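Phosphate-binding protein (Xanthomonas axonopodis pv. citri, PDB 5UB7) probably binds phosphate-bearing ligands as the periplasmic substrate-binding component of a phosphonate-type ABC transporter, and here holds the triphosphate of a bound ATP. Local coordinates at residues A[91-96]-A[209-214]; A[83-88]-A[252-257]; A[117-122]-A[162-167]. All blocks are in the same frame, centred on the assembly; numbering follows the deposited sequence.

Interaction 1. Residues A[91-96]-A[209-214]; sequences RDFHTL and VPRAVE. With ATP (adenosine-5'-triphosphate), chain C.
F93 and V209 form an antiparallel hydrogen-bonded pair where two strands meet in the bilobed fold of periplasmic binding proteins, a place consistent with the hinge between the lobes. F93 N reaches V209 O at 3.0 Å, and V209 N answers to F93 O at 2.9 Å. The two side chains share one face of the sheet, where CE1 of F93 comes within 3.9 Å of V209 CG2. A branched valine suits this extended backbone and gives the ring an apolar neighbour.

R211 then takes one face of the same ring. Its CG is anti to the backbone N (chi1 176°) and the chain bends at chi2, which carries the guanidinium back over F93 with the two planes only 14° apart. NH1 stands above the rim, 3.6 Å from F93 CE2, so the cation-pi contact is off-centre. The backbone N of R211 is meanwhile tied to R91 O at 2.7 Å.

Between these bonds, D92 and P210 make a non-hydrogen-bonded pair, where a proline owes its partner strand no N-H; the D92 carboxylate turns to a salt bridge with R264. A flat cation suits R211's double task, because while it stacks on F93 its NH2 donates to ATP O1A at 3.0 Å.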
loop_
_atom_site.group_PDB
_atom_site.type_symbol
_atom_site.label_atom_id
_atom_site.label_comp_id
_atom_site.label_asym_id
_atom_site.label_seq_id
_atom_site.Cartn_x
_atom_site.Cartn_y
_atom_site.Cartn_z
ATOM N N ARG A 91 -2.595 -9.164 9.880
ATOM C CA ARG A 91 -1.178 -9.032 9.664
ATOM C C ARG A 91 -0.812 -9.036 8.181
ATOM O O ARG A 91 0.196 -8.438 7.812
ATOM C CB ARG A 91 -0.450 -10.220 10.261
ATOM C CG ARG A 91 -0.466 -10.315 11.763
ATOM C CD ARG A 91 0.512 -11.397 12.180
ATOM N NE ARG A 91 0.928 -11.186 13.550
ATOM C CZ ARG A 91 1.971 -11.784 14.122
ATOM N NH1 ARG A 91 2.731 -12.660 13.437
ATOM N NH2 ARG A 91 2.257 -11.504 15.400
ATOM N N ASP A 92 -1.583 -9.784 7.374
ATOM C CA ASP A 92 -1.298 -10.017 5.955
ATOM C C ASP A 92 -2.472 -9.610 5.091
ATOM O O ASP A 92 -3.601 -9.443 5.559
ATOM C CB ASP A 92 -1.009 -11.506 5.698
ATOM C CG ASP A 92 0.402 -11.922 6.088
ATOM O OD1 ASP A 92 1.093 -11.206 6.824
ATOM O OD2 ASP A 92 0.862 -12.987 5.633
ATOM N N PHE A 93 -2.175 -9.431 3.818
ATOM C CA PHE A 93 -3.210 -9.324 2.823
ATOM C C PHE A 93 -2.688 -9.818 1.492
ATOM O O PHE A 93 -1.496 -10.232 1.361
ATOM C CB PHE A 93 -3.880 -7.924 2.809
ATOM C CG PHE A 93 -3.098 -6.802 2.138
ATOM C CD1 PHE A 93 -1.712 -6.801 2.016
ATOM C CD2 PHE A 93 -3.799 -5.684 1.674
ATOM C CE1 PHE A 93 -1.067 -5.754 1.399
ATOM C CE2 PHE A 93 -3.151 -4.623 1.078
ATOM C CZ PHE A 93 -1.782 -4.666 0.941
ATOM N N HIS A 94 -3.582 -9.846 0.512
ATOM C CA HIS A 94 -3.186 -10.325 -0.793
ATOM C C HIS A 94 -4.028 -9.701 -1.875
ATOM O O HIS A 94 -5.001 -9.022 -1.584
ATOM C CB HIS A 94 -3.182 -11.877 -0.835
ATOM C CG HIS A 94 -4.537 -12.487 -0.802
ATOM N ND1 HIS A 94 -5.171 -12.862 0.365
ATOM C CD2 HIS A 94 -5.395 -12.777 -1.807
ATOM C CE1 HIS A 94 -6.367 -13.344 0.076
ATOM N NE2 HIS A 94 -6.523 -13.303 -1.236
ATOM N N THR A 95 -3.607 -9.907 -3.125
ATOM C CA THR A 95 -4.289 -9.320 -4.280
ATOM C C THR A 95 -5.165 -10.370 -4.940
ATOM O O THR A 95 -4.786 -11.524 -5.033
ATOM C CB THR A 95 -3.263 -8.724 -5.275
ATOM O OG1 THR A 95 -2.804 -7.465 -4.767
ATOM C CG2 THR A 95 -3.850 -8.476 -6.660
ATOM N N LEU A 96 -6.327 -9.960 -5.408
ATOM C CA LEU A 96 -7.131 -10.825 -6.239
ATOM C C LEU A 96 -7.487 -10.148 -7.535
ATOM O O LEU A 96 -7.540 -8.923 -7.605
ATOM C CB LEU A 96 -8.378 -11.341 -5.505
ATOM C CG LEU A 96 -9.201 -10.370 -4.681
ATOM C CD1 LEU A 96 -10.216 -9.675 -5.555
ATOM C CD2 LEU A 96 -9.893 -11.091 -3.539
ATOM N N VAL A 209 1.279 -10.993 1.597
ATOM C CA VAL A 209 2.454 -10.257 2.065
ATOM C C VAL A 209 2.014 -9.595 3.345
ATOM O O VAL A 209 0.801 -9.453 3.579
ATOM C CB VAL A 209 2.970 -9.246 1.024
ATOM C CG1 VAL A 209 3.500 -9.979 -0.220
ATOM C CG2 VAL A 209 1.887 -8.255 0.639
ATOM N N PRO A 210 2.970 -9.178 4.169
ATOM C CA PRO A 210 2.559 -8.418 5.332
ATOM C C PRO A 210 1.789 -7.173 4.919
ATOM O O PRO A 210 2.080 -6.572 3.877
ATOM C CB PRO A 210 3.866 -8.056 6.004
ATOM C CG PRO A 210 4.893 -8.986 5.451
ATOM C CD PRO A 210 4.431 -9.298 4.064
ATOM N N ARG A 211 0.824 -6.818 5.760
ATOM C CA ARG A 211 -0.228 -5.831 5.493
ATOM C C ARG A 211 0.297 -4.389 5.405
ATOM O O ARG A 211 -0.201 -3.617 4.600
ATOM C CB ARG A 211 -1.300 -5.985 6.600
ATOM C CG ARG A 211 -2.474 -5.019 6.623
ATOM C CD ARG A 211 -3.572 -5.419 5.673
ATOM N NE ARG A 211 -4.568 -4.372 5.509
ATOM C CZ ARG A 211 -4.389 -3.241 4.823
ATOM N NH1 ARG A 211 -3.219 -2.954 4.222
ATOM N NH2 ARG A 211 -5.386 -2.354 4.765
ATOM N N ALA A 212 1.313 -4.057 6.218
ATOM C CA ALA A 212 1.792 -2.673 6.430
ATOM C C ALA A 212 3.001 -2.637 7.356
ATOM O O ALA A 212 3.259 -3.604 8.077
ATOM C CB ALA A 212 0.701 -1.793 7.015
ATOM N N VAL A 213 3.708 -1.508 7.343
ATOM C CA VAL A 213 4.926 -1.327 8.106
ATOM C C VAL A 213 5.091 0.180 8.416
ATOM O O VAL A 213 4.712 1.043 7.635
ATOM C CB VAL A 213 6.096 -1.951 7.313
ATOM C CG1 VAL A 213 6.137 -1.353 5.917
ATOM C CG2 VAL A 213 7.446 -1.824 8.003
ATOM N N GLU A 214 5.607 0.483 9.593
ATOM C CA GLU A 214 6.057 1.826 9.924
ATOM C C GLU A 214 7.498 1.928 9.459
ATOM O O GLU A 214 8.309 1.070 9.795
ATOM C CB GLU A 214 5.958 2.046 11.419
ATOM C CG GLU A 214 4.571 1.788 11.975
ATOM C CD GLU A 214 3.484 2.494 11.197
ATOM O OE1 GLU A 214 3.460 3.757 11.209
ATOM O OE2 GLU A 214 2.668 1.785 10.549
HETATM P PG ATP C . -2.478 -0.367 -1.150
HETATM O O1G ATP C . -1.127 0.291 -0.968
HETATM O O2G ATP C . -2.384 -1.874 -1.216
HETATM O O3G ATP C . -3.306 0.252 -2.287
HETATM P PB ATP C . -3.699 1.326 0.878
HETATM O O1B ATP C . -2.571 2.362 0.868
HETATM O O2B ATP C . -5.061 1.767 0.400
HETATM O O3B ATP C . -3.373 -0.114 0.200
HETATM P PA ATP C . -4.978 1.207 3.444
HETATM O O1A ATP C . -4.537 0.525 4.714
HETATM O O2A ATP C . -5.140 2.718 3.363
HETATM O O3A ATP C . -3.823 0.778 2.400
HETATM O "O5'" ATP C . -6.308 0.387 2.956
#

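Interaction 2. Residues A[83-88]-A[252-257]; sequences LMTERG and TGFRPL. With ATP (adenosine-5'-triphosphate), chain C.
T85 and F254 lie side by side on one face of an antiparallel strand pair, pointing the same way, with CG2 of T85 3.6 Å from F254 CE1. The hydroxyl oxygen of T85 sits at the edge of the phenyl ring, close to its plane, and is hydrogen-bonded to E214. L83 crosses F254 at about a right angle, setting its CD1 3.8 Å from F254 CB; residues L232 and L233 of helix 222-235 continue this apolar layer, where leucine and phenylalanine are at home.

The face bearing M84, E86 and R255 is more polar. The R255 chain runs extended from CG to NE, and the turn at chi4 (-80°) lays one face of its guanidinium over M84, whose CB lies 3.7 Å from R255 CZ. A bend at chi2 (-52°) sets M84 SD 3.9 Å from L257 CG, beside helix 259-278. On the same face, E86 crosses T252 at about a right angle; chi1 of 178° turns its CG beside the carbonyl carbon. T252 OG1 donates to E86 OE2 at 3.1 Å, on the anti side of the carboxylate, and also accepts from the backbone N of G89.

Backbone bonds join M84 with R255 in both directions, and E86 N binds G253 O at 2.8 Å. T252 N and, weakly, G253 N both give to E86 O, the mark of a classic beta bulge. R87 points away from the strand partner; its NH2 is bonded to S64 and its NH1 to ATP O1A, at a spacing so short that its exact value is doubtful. Strands 79-87 and 251-255 pair here within one lobe of a periplasmic binding protein fold, from which R87 reaches the ligand cleft.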
loop_
_atom_site.group_PDB
_atom_site.type_symbol
_atom_site.label_atom_id
_atom_site.label_comp_id
_atom_site.label_asym_id
_atom_site.label_seq_id
_atom_site.Cartn_x
_atom_site.Cartn_y
_atom_site.Cartn_z
ATOM N N LEU A 83 8.529 -0.968 12.717
ATOM C CA LEU A 83 7.658 -2.018 13.255
ATOM C C LEU A 83 6.843 -2.539 12.113
ATOM O O LEU A 83 6.608 -1.799 11.157
ATOM C CB LEU A 83 6.689 -1.423 14.268
ATOM C CG LEU A 83 7.323 -0.872 15.536
ATOM C CD1 LEU A 83 6.343 -0.005 16.326
ATOM C CD2 LEU A 83 7.840 -2.037 16.359
ATOM N N MET A 84 6.434 -3.793 12.207
ATOM C CA MET A 84 5.363 -4.336 11.355
ATOM C C MET A 84 4.052 -3.888 11.940
ATOM O O MET A 84 3.916 -3.798 13.160
ATOM C CB MET A 84 5.379 -5.872 11.275
ATOM C CG MET A 84 6.706 -6.440 10.824
ATOM S SD MET A 84 7.330 -5.722 9.297
ATOM C CE MET A 84 6.141 -6.384 8.115
ATOM N N THR A 85 3.110 -3.604 11.052
ATOM C CA THR A 85 1.843 -2.999 11.391
ATOM C C THR A 85 0.735 -3.944 10.931
ATOM O O THR A 85 0.828 -4.601 9.868
ATOM C CB THR A 85 1.692 -1.637 10.700
ATOM O OG1 THR A 85 2.862 -0.864 10.951
ATOM C CG2 THR A 85 0.452 -0.881 11.167
ATOM N N GLU A 86 -0.321 -3.963 11.747
ATOM C CA GLU A 86 -1.477 -4.834 11.608
ATOM C C GLU A 86 -2.723 -3.945 11.494
ATOM O O GLU A 86 -2.905 -3.041 12.274
ATOM C CB GLU A 86 -1.494 -5.741 12.846
ATOM C CG GLU A 86 -2.642 -6.711 12.966
ATOM C CD GLU A 86 -2.627 -7.421 14.305
ATOM O OE1 GLU A 86 -1.576 -8.071 14.584
ATOM O OE2 GLU A 86 -3.652 -7.293 15.050
ATOM N N ARG A 87 -3.579 -4.196 10.512
ATOM C CA ARG A 87 -4.735 -3.327 10.226
ATOM C C ARG A 87 -6.030 -4.137 10.090
ATOM O O ARG A 87 -6.044 -5.191 9.445
ATOM C CB ARG A 87 -4.490 -2.549 8.936
ATOM C CG ARG A 87 -3.497 -1.410 9.103
ATOM C CD ARG A 87 -3.238 -0.742 7.774
ATOM N NE ARG A 87 -2.207 0.277 7.897
ATOM C CZ ARG A 87 -1.771 1.047 6.902
ATOM N NH1 ARG A 87 -2.273 0.947 5.677
ATOM N NH2 ARG A 87 -0.822 1.930 7.143
ATOM N N GLY A 88 -7.118 -3.639 10.666
ATOM C CA GLY A 88 -8.368 -4.407 10.726
ATOM C C GLY A 88 -8.220 -5.819 11.280
ATOM O O GLY A 88 -8.816 -6.745 10.772
ATOM N N THR A 252 -4.598 -2.071 14.446
ATOM C CA THR A 252 -4.947 -2.889 15.601
ATOM C C THR A 252 -3.726 -3.512 16.259
ATOM O O THR A 252 -3.852 -4.178 17.267
ATOM C CB THR A 252 -5.931 -4.013 15.204
ATOM O OG1 THR A 252 -5.353 -4.840 14.168
ATOM C CG2 THR A 252 -7.220 -3.406 14.718
ATOM N N GLY A 253 -2.547 -3.286 15.715
ATOM C CA GLY A 253 -1.342 -3.763 16.357
ATOM C C GLY A 253 -0.085 -3.337 15.631
ATOM O O GLY A 253 -0.111 -3.071 14.441
ATOM N N PHE A 254 0.995 -3.223 16.396
ATOM C CA PHE A 254 2.346 -3.063 15.894
ATOM C C PHE A 254 3.194 -4.163 16.509
ATOM O O PHE A 254 2.974 -4.564 17.644
ATOM C CB PHE A 254 2.952 -1.739 16.366
ATOM C CG PHE A 254 2.262 -0.529 15.832
ATOM C CD1 PHE A 254 2.337 -0.219 14.489
ATOM C CD2 PHE A 254 1.566 0.319 16.670
ATOM C CE1 PHE A 254 1.718 0.901 13.997
ATOM C CE2 PHE A 254 0.954 1.453 16.176
ATOM C CZ PHE A 254 1.033 1.743 14.841
ATOM N N ARG A 255 4.216 -4.619 15.822
ATOM C CA ARG A 255 5.072 -5.576 16.468
ATOM C C ARG A 255 6.472 -5.449 15.938
ATOM O O ARG A 255 6.670 -4.945 14.836
ATOM C CB ARG A 255 4.499 -6.997 16.336
ATOM C CG ARG A 255 4.383 -7.492 14.925
ATOM C CD ARG A 255 3.648 -8.829 14.792
ATOM N NE ARG A 255 3.987 -9.288 13.443
ATOM C CZ ARG A 255 3.424 -8.864 12.308
ATOM N NH1 ARG A 255 2.384 -8.031 12.303
ATOM N NH2 ARG A 255 3.881 -9.325 11.153
ATOM N N PRO A 256 7.462 -5.869 16.732
ATOM C CA PRO A 256 8.835 -5.670 16.284
ATOM C C PRO A 256 9.109 -6.505 15.074
ATOM O O PRO A 256 8.356 -7.409 14.793
ATOM C CB PRO A 256 9.662 -6.210 17.455
ATOM C CG PRO A 256 8.726 -6.319 18.594
ATOM C CD PRO A 256 7.407 -6.625 17.990
ATOM N N LEU A 257 10.201 -6.234 14.385
ATOM C CA LEU A 257 10.625 -7.096 13.308
ATOM C C LEU A 257 11.292 -8.354 13.849
ATOM O O LEU A 257 11.911 -8.324 14.896
ATOM C CB LEU A 257 11.545 -6.356 12.326
ATOM C CG LEU A 257 10.692 -5.587 11.275
ATOM C CD1 LEU A 257 10.285 -4.200 11.777
ATOM C CD2 LEU A 257 11.393 -5.503 9.922
HETATM P PG ATP C . -2.478 -0.367 -1.150
HETATM O O1G ATP C . -1.127 0.291 -0.968
HETATM O O2G ATP C . -2.384 -1.874 -1.216
HETATM O O3G ATP C . -3.306 0.252 -2.287
HETATM P PB ATP C . -3.699 1.326 0.878
HETATM O O1B ATP C . -2.571 2.362 0.868
HETATM O O2B ATP C . -5.061 1.767 0.400
HETATM O O3B ATP C . -3.373 -0.114 0.200
HETATM P PA ATP C . -4.978 1.207 3.444
HETATM O O1A ATP C . -4.537 0.525 4.714
HETATM O O2A ATP C . -5.140 2.718 3.363
HETATM O O3A ATP C . -3.823 0.778 2.400
HETATM O "O5'" ATP C . -6.308 0.387 2.956
#

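Interaction 3. Residues A[117-122]-A[162-167]; sequences ALQNAS and GSKLNV. With ATP (adenosine-5'-triphosphate), chain C.
V167 packs against A117 and Q119, the first helical turn of 164-172 leaning on the end of strand 115-118 and the loop that follows it. The apolar part of the contact is divided between the two methyls of the valine: CG1 is 4.0 Å from A117 CB, while CG2 is 3.8 Å from Q119 CG. A chi1 of 169° directs one methyl to the strand residue A117 and the other to Q119 in the loop after it, and the small alanine lets the helix come close. L181 of strand 178-182 touches V167 as well, adding to the packing.

Polar bonding across the contact is slight. G162 N gives a weak bond to Q119 O at 3.1 Å; its positive phi suits glycine, which allows the chain to turn sharply before the helix. Bonds within each segment shape the loops. S163 is the N-cap, its OG accepting from N166 N at 2.7 Å in a nearly straight bond (168°), a task for which a short hydroxyl side chain is well suited. In an Asx turn, N120 OD1 receives S122 N at 3.0 Å from above its carbonyl plane.

The amide of Q119 crosses the K164 chain, though the two are modelled too close there for the exact spacing to count. Its OE1 has a weak bond to S123 and its NE2 another to the A180 carbonyl.

Charge enters through K164, which extends beyond CG to the ATP. NZ binds O2B at 2.7 Å and makes longer, weak bonds to O3B and O3G, with D185 a distant ion-pair partner. An ammonium at the end of a long, flexible chain thus reaches the beta and gamma phosphates together, and its positive charge probably offsets part of theirs.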
loop_
_atom_site.group_PDB
_atom_site.type_symbol
_atom_site.label_atom_id
_atom_site.label_comp_id
_atom_site.label_asym_id
_atom_site.label_seq_id
_atom_site.Cartn_x
_atom_site.Cartn_y
_atom_site.Cartn_z
ATOM N N ALA A 117 -7.334 -3.279 -15.077
ATOM C CA ALA A 117 -7.432 -2.022 -14.345
ATOM C C ALA A 117 -6.527 -2.070 -13.132
ATOM O O ALA A 117 -6.701 -2.919 -12.237
ATOM C CB ALA A 117 -8.858 -1.764 -13.890
ATOM N N LEU A 118 -5.610 -1.120 -13.067
ATOM C CA LEU A 118 -4.735 -0.963 -11.911
ATOM C C LEU A 118 -4.872 0.431 -11.345
ATOM O O LEU A 118 -5.443 1.343 -11.998
ATOM C CB LEU A 118 -3.285 -1.257 -12.314
ATOM C CG LEU A 118 -3.145 -2.662 -12.893
ATOM C CD1 LEU A 118 -1.773 -2.859 -13.505
ATOM C CD2 LEU A 118 -3.434 -3.707 -11.810
ATOM N N GLN A 119 -4.325 0.588 -10.137
ATOM C CA GLN A 119 -4.522 1.782 -9.348
ATOM C C GLN A 119 -3.507 2.895 -9.651
ATOM O O GLN A 119 -3.798 3.797 -10.424
ATOM C CB GLN A 119 -4.599 1.419 -7.865
ATOM C CG GLN A 119 -5.997 0.899 -7.524
ATOM C CD GLN A 119 -6.066 0.010 -6.288
ATOM O OE1 GLN A 119 -5.736 0.416 -5.183
ATOM N NE2 GLN A 119 -6.532 -1.218 -6.484
ATOM N N ASN A 120 -2.344 2.834 -9.040
ATOM C CA ASN A 120 -1.322 3.841 -9.215
ATOM C C ASN A 120 -0.016 3.191 -8.812
ATOM O O ASN A 120 -0.012 2.194 -8.091
ATOM C CB ASN A 120 -1.621 5.101 -8.395
ATOM C CG ASN A 120 -1.432 4.903 -6.880
ATOM O OD1 ASN A 120 -0.321 4.990 -6.334
ATOM N ND2 ASN A 120 -2.536 4.658 -6.193
ATOM N N ALA A 121 1.094 3.754 -9.260
ATOM C CA ALA A 121 2.399 3.089 -9.149
ATOM C C ALA A 121 2.887 2.827 -7.718
ATOM O O ALA A 121 3.801 2.035 -7.542
ATOM C CB ALA A 121 3.460 3.868 -9.913
ATOM N N SER A 122 2.295 3.491 -6.723
ATOM C CA SER A 122 2.652 3.267 -5.337
ATOM C C SER A 122 1.763 2.229 -4.612
ATOM O O SER A 122 2.027 1.935 -3.452
ATOM C CB SER A 122 2.595 4.600 -4.596
ATOM O OG SER A 122 3.357 5.601 -5.270
ATOM N N GLY A 162 -6.590 4.925 -11.227
ATOM C CA GLY A 162 -6.488 5.704 -9.992
ATOM C C GLY A 162 -7.159 5.011 -8.827
ATOM O O GLY A 162 -6.552 4.172 -8.153
ATOM N N SER A 163 -8.424 5.344 -8.590
ATOM C CA SER A 163 -9.072 4.930 -7.349
ATOM C C SER A 163 -9.398 3.433 -7.343
ATOM O O SER A 163 -9.628 2.805 -8.386
ATOM C CB SER A 163 -10.328 5.768 -7.037
ATOM O OG SER A 163 -11.497 5.289 -7.700
ATOM N N LYS A 164 -9.460 2.892 -6.134
ATOM C CA LYS A 164 -10.045 1.588 -5.915
ATOM C C LYS A 164 -11.463 1.455 -6.480
ATOM O O LYS A 164 -11.779 0.427 -7.117
ATOM C CB LYS A 164 -9.974 1.239 -4.443
ATOM C CG LYS A 164 -8.543 0.904 -4.071
ATOM C CD LYS A 164 -8.241 0.778 -2.596
ATOM C CE LYS A 164 -6.771 0.365 -2.486
ATOM N NZ LYS A 164 -6.340 -0.019 -1.136
ATOM N N LEU A 165 -12.291 2.496 -6.302
ATOM C CA LEU A 165 -13.676 2.474 -6.810
ATOM C C LEU A 165 -13.670 2.433 -8.314
ATOM O O LEU A 165 -14.419 1.659 -8.928
ATOM C CB LEU A 165 -14.483 3.680 -6.320
ATOM C CG LEU A 165 -15.994 3.678 -6.612
ATOM C CD1 LEU A 165 -16.644 2.401 -6.090
ATOM C CD2 LEU A 165 -16.718 4.909 -6.068
ATOM N N ASN A 166 -12.806 3.239 -8.926
ATOM C CA ASN A 166 -12.654 3.153 -10.376
ATOM C C ASN A 166 -12.302 1.758 -10.885
ATOM O O ASN A 166 -12.762 1.361 -11.957
ATOM C CB ASN A 166 -11.582 4.105 -10.877
ATOM C CG ASN A 166 -12.039 5.550 -10.910
ATOM O OD1 ASN A 166 -13.099 5.903 -10.433
ATOM N ND2 ASN A 166 -11.219 6.385 -11.491
ATOM N N VAL A 167 -11.477 1.011 -10.157
ATOM C CA VAL A 167 -11.148 -0.333 -10.635
ATOM C C VAL A 167 -12.433 -1.159 -10.734
ATOM O O VAL A 167 -12.659 -1.849 -11.721
ATOM C CB VAL A 167 -10.114 -1.056 -9.744
ATOM C CG1 VAL A 167 -10.017 -2.540 -10.117
ATOM C CG2 VAL A 167 -8.750 -0.370 -9.843
HETATM P PG ATP C . -2.478 -0.367 -1.150
HETATM O O1G ATP C . -1.127 0.291 -0.968
HETATM O O2G ATP C . -2.384 -1.874 -1.216
HETATM O O3G ATP C . -3.306 0.252 -2.287
HETATM P PB ATP C . -3.699 1.326 0.878
HETATM O O1B ATP C . -2.571 2.362 0.868
HETATM O O2B ATP C . -5.061 1.767 0.400
HETATM O O3B ATP C . -3.373 -0.114 0.200
HETATM P PA ATP C . -4.978 1.207 3.444
HETATM O O1A ATP C . -4.537 0.525 4.714
HETATM O O2A ATP C . -5.140 2.718 3.363
HETATM O O3A ATP C . -3.823 0.778 2.400
HETATM O "O5'" ATP C . -6.308 0.387 2.956
#

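In the fold
All three contacts border the ATP. Interactions 1 and 2 are neighbours, their centres about 10 Å apart, and belong to one set of adjoining strands: 79-87 pairs with 251-255 on one side and with 209-217 on the other, where E214 binds T85. Interaction 3 lies across the chain's centre from interaction 2, about 17 Å from the centre of interaction 1 and 25 Å from that of interaction 2. The closures are nested: 117-122/162-167 inside 91-96/209-214, itself inside 83-88/252-257. Strand 92-100 also pairs with 178-182, linking both regions, consistent with a hinged two-lobed binding protein enclosing its ligand from both sides.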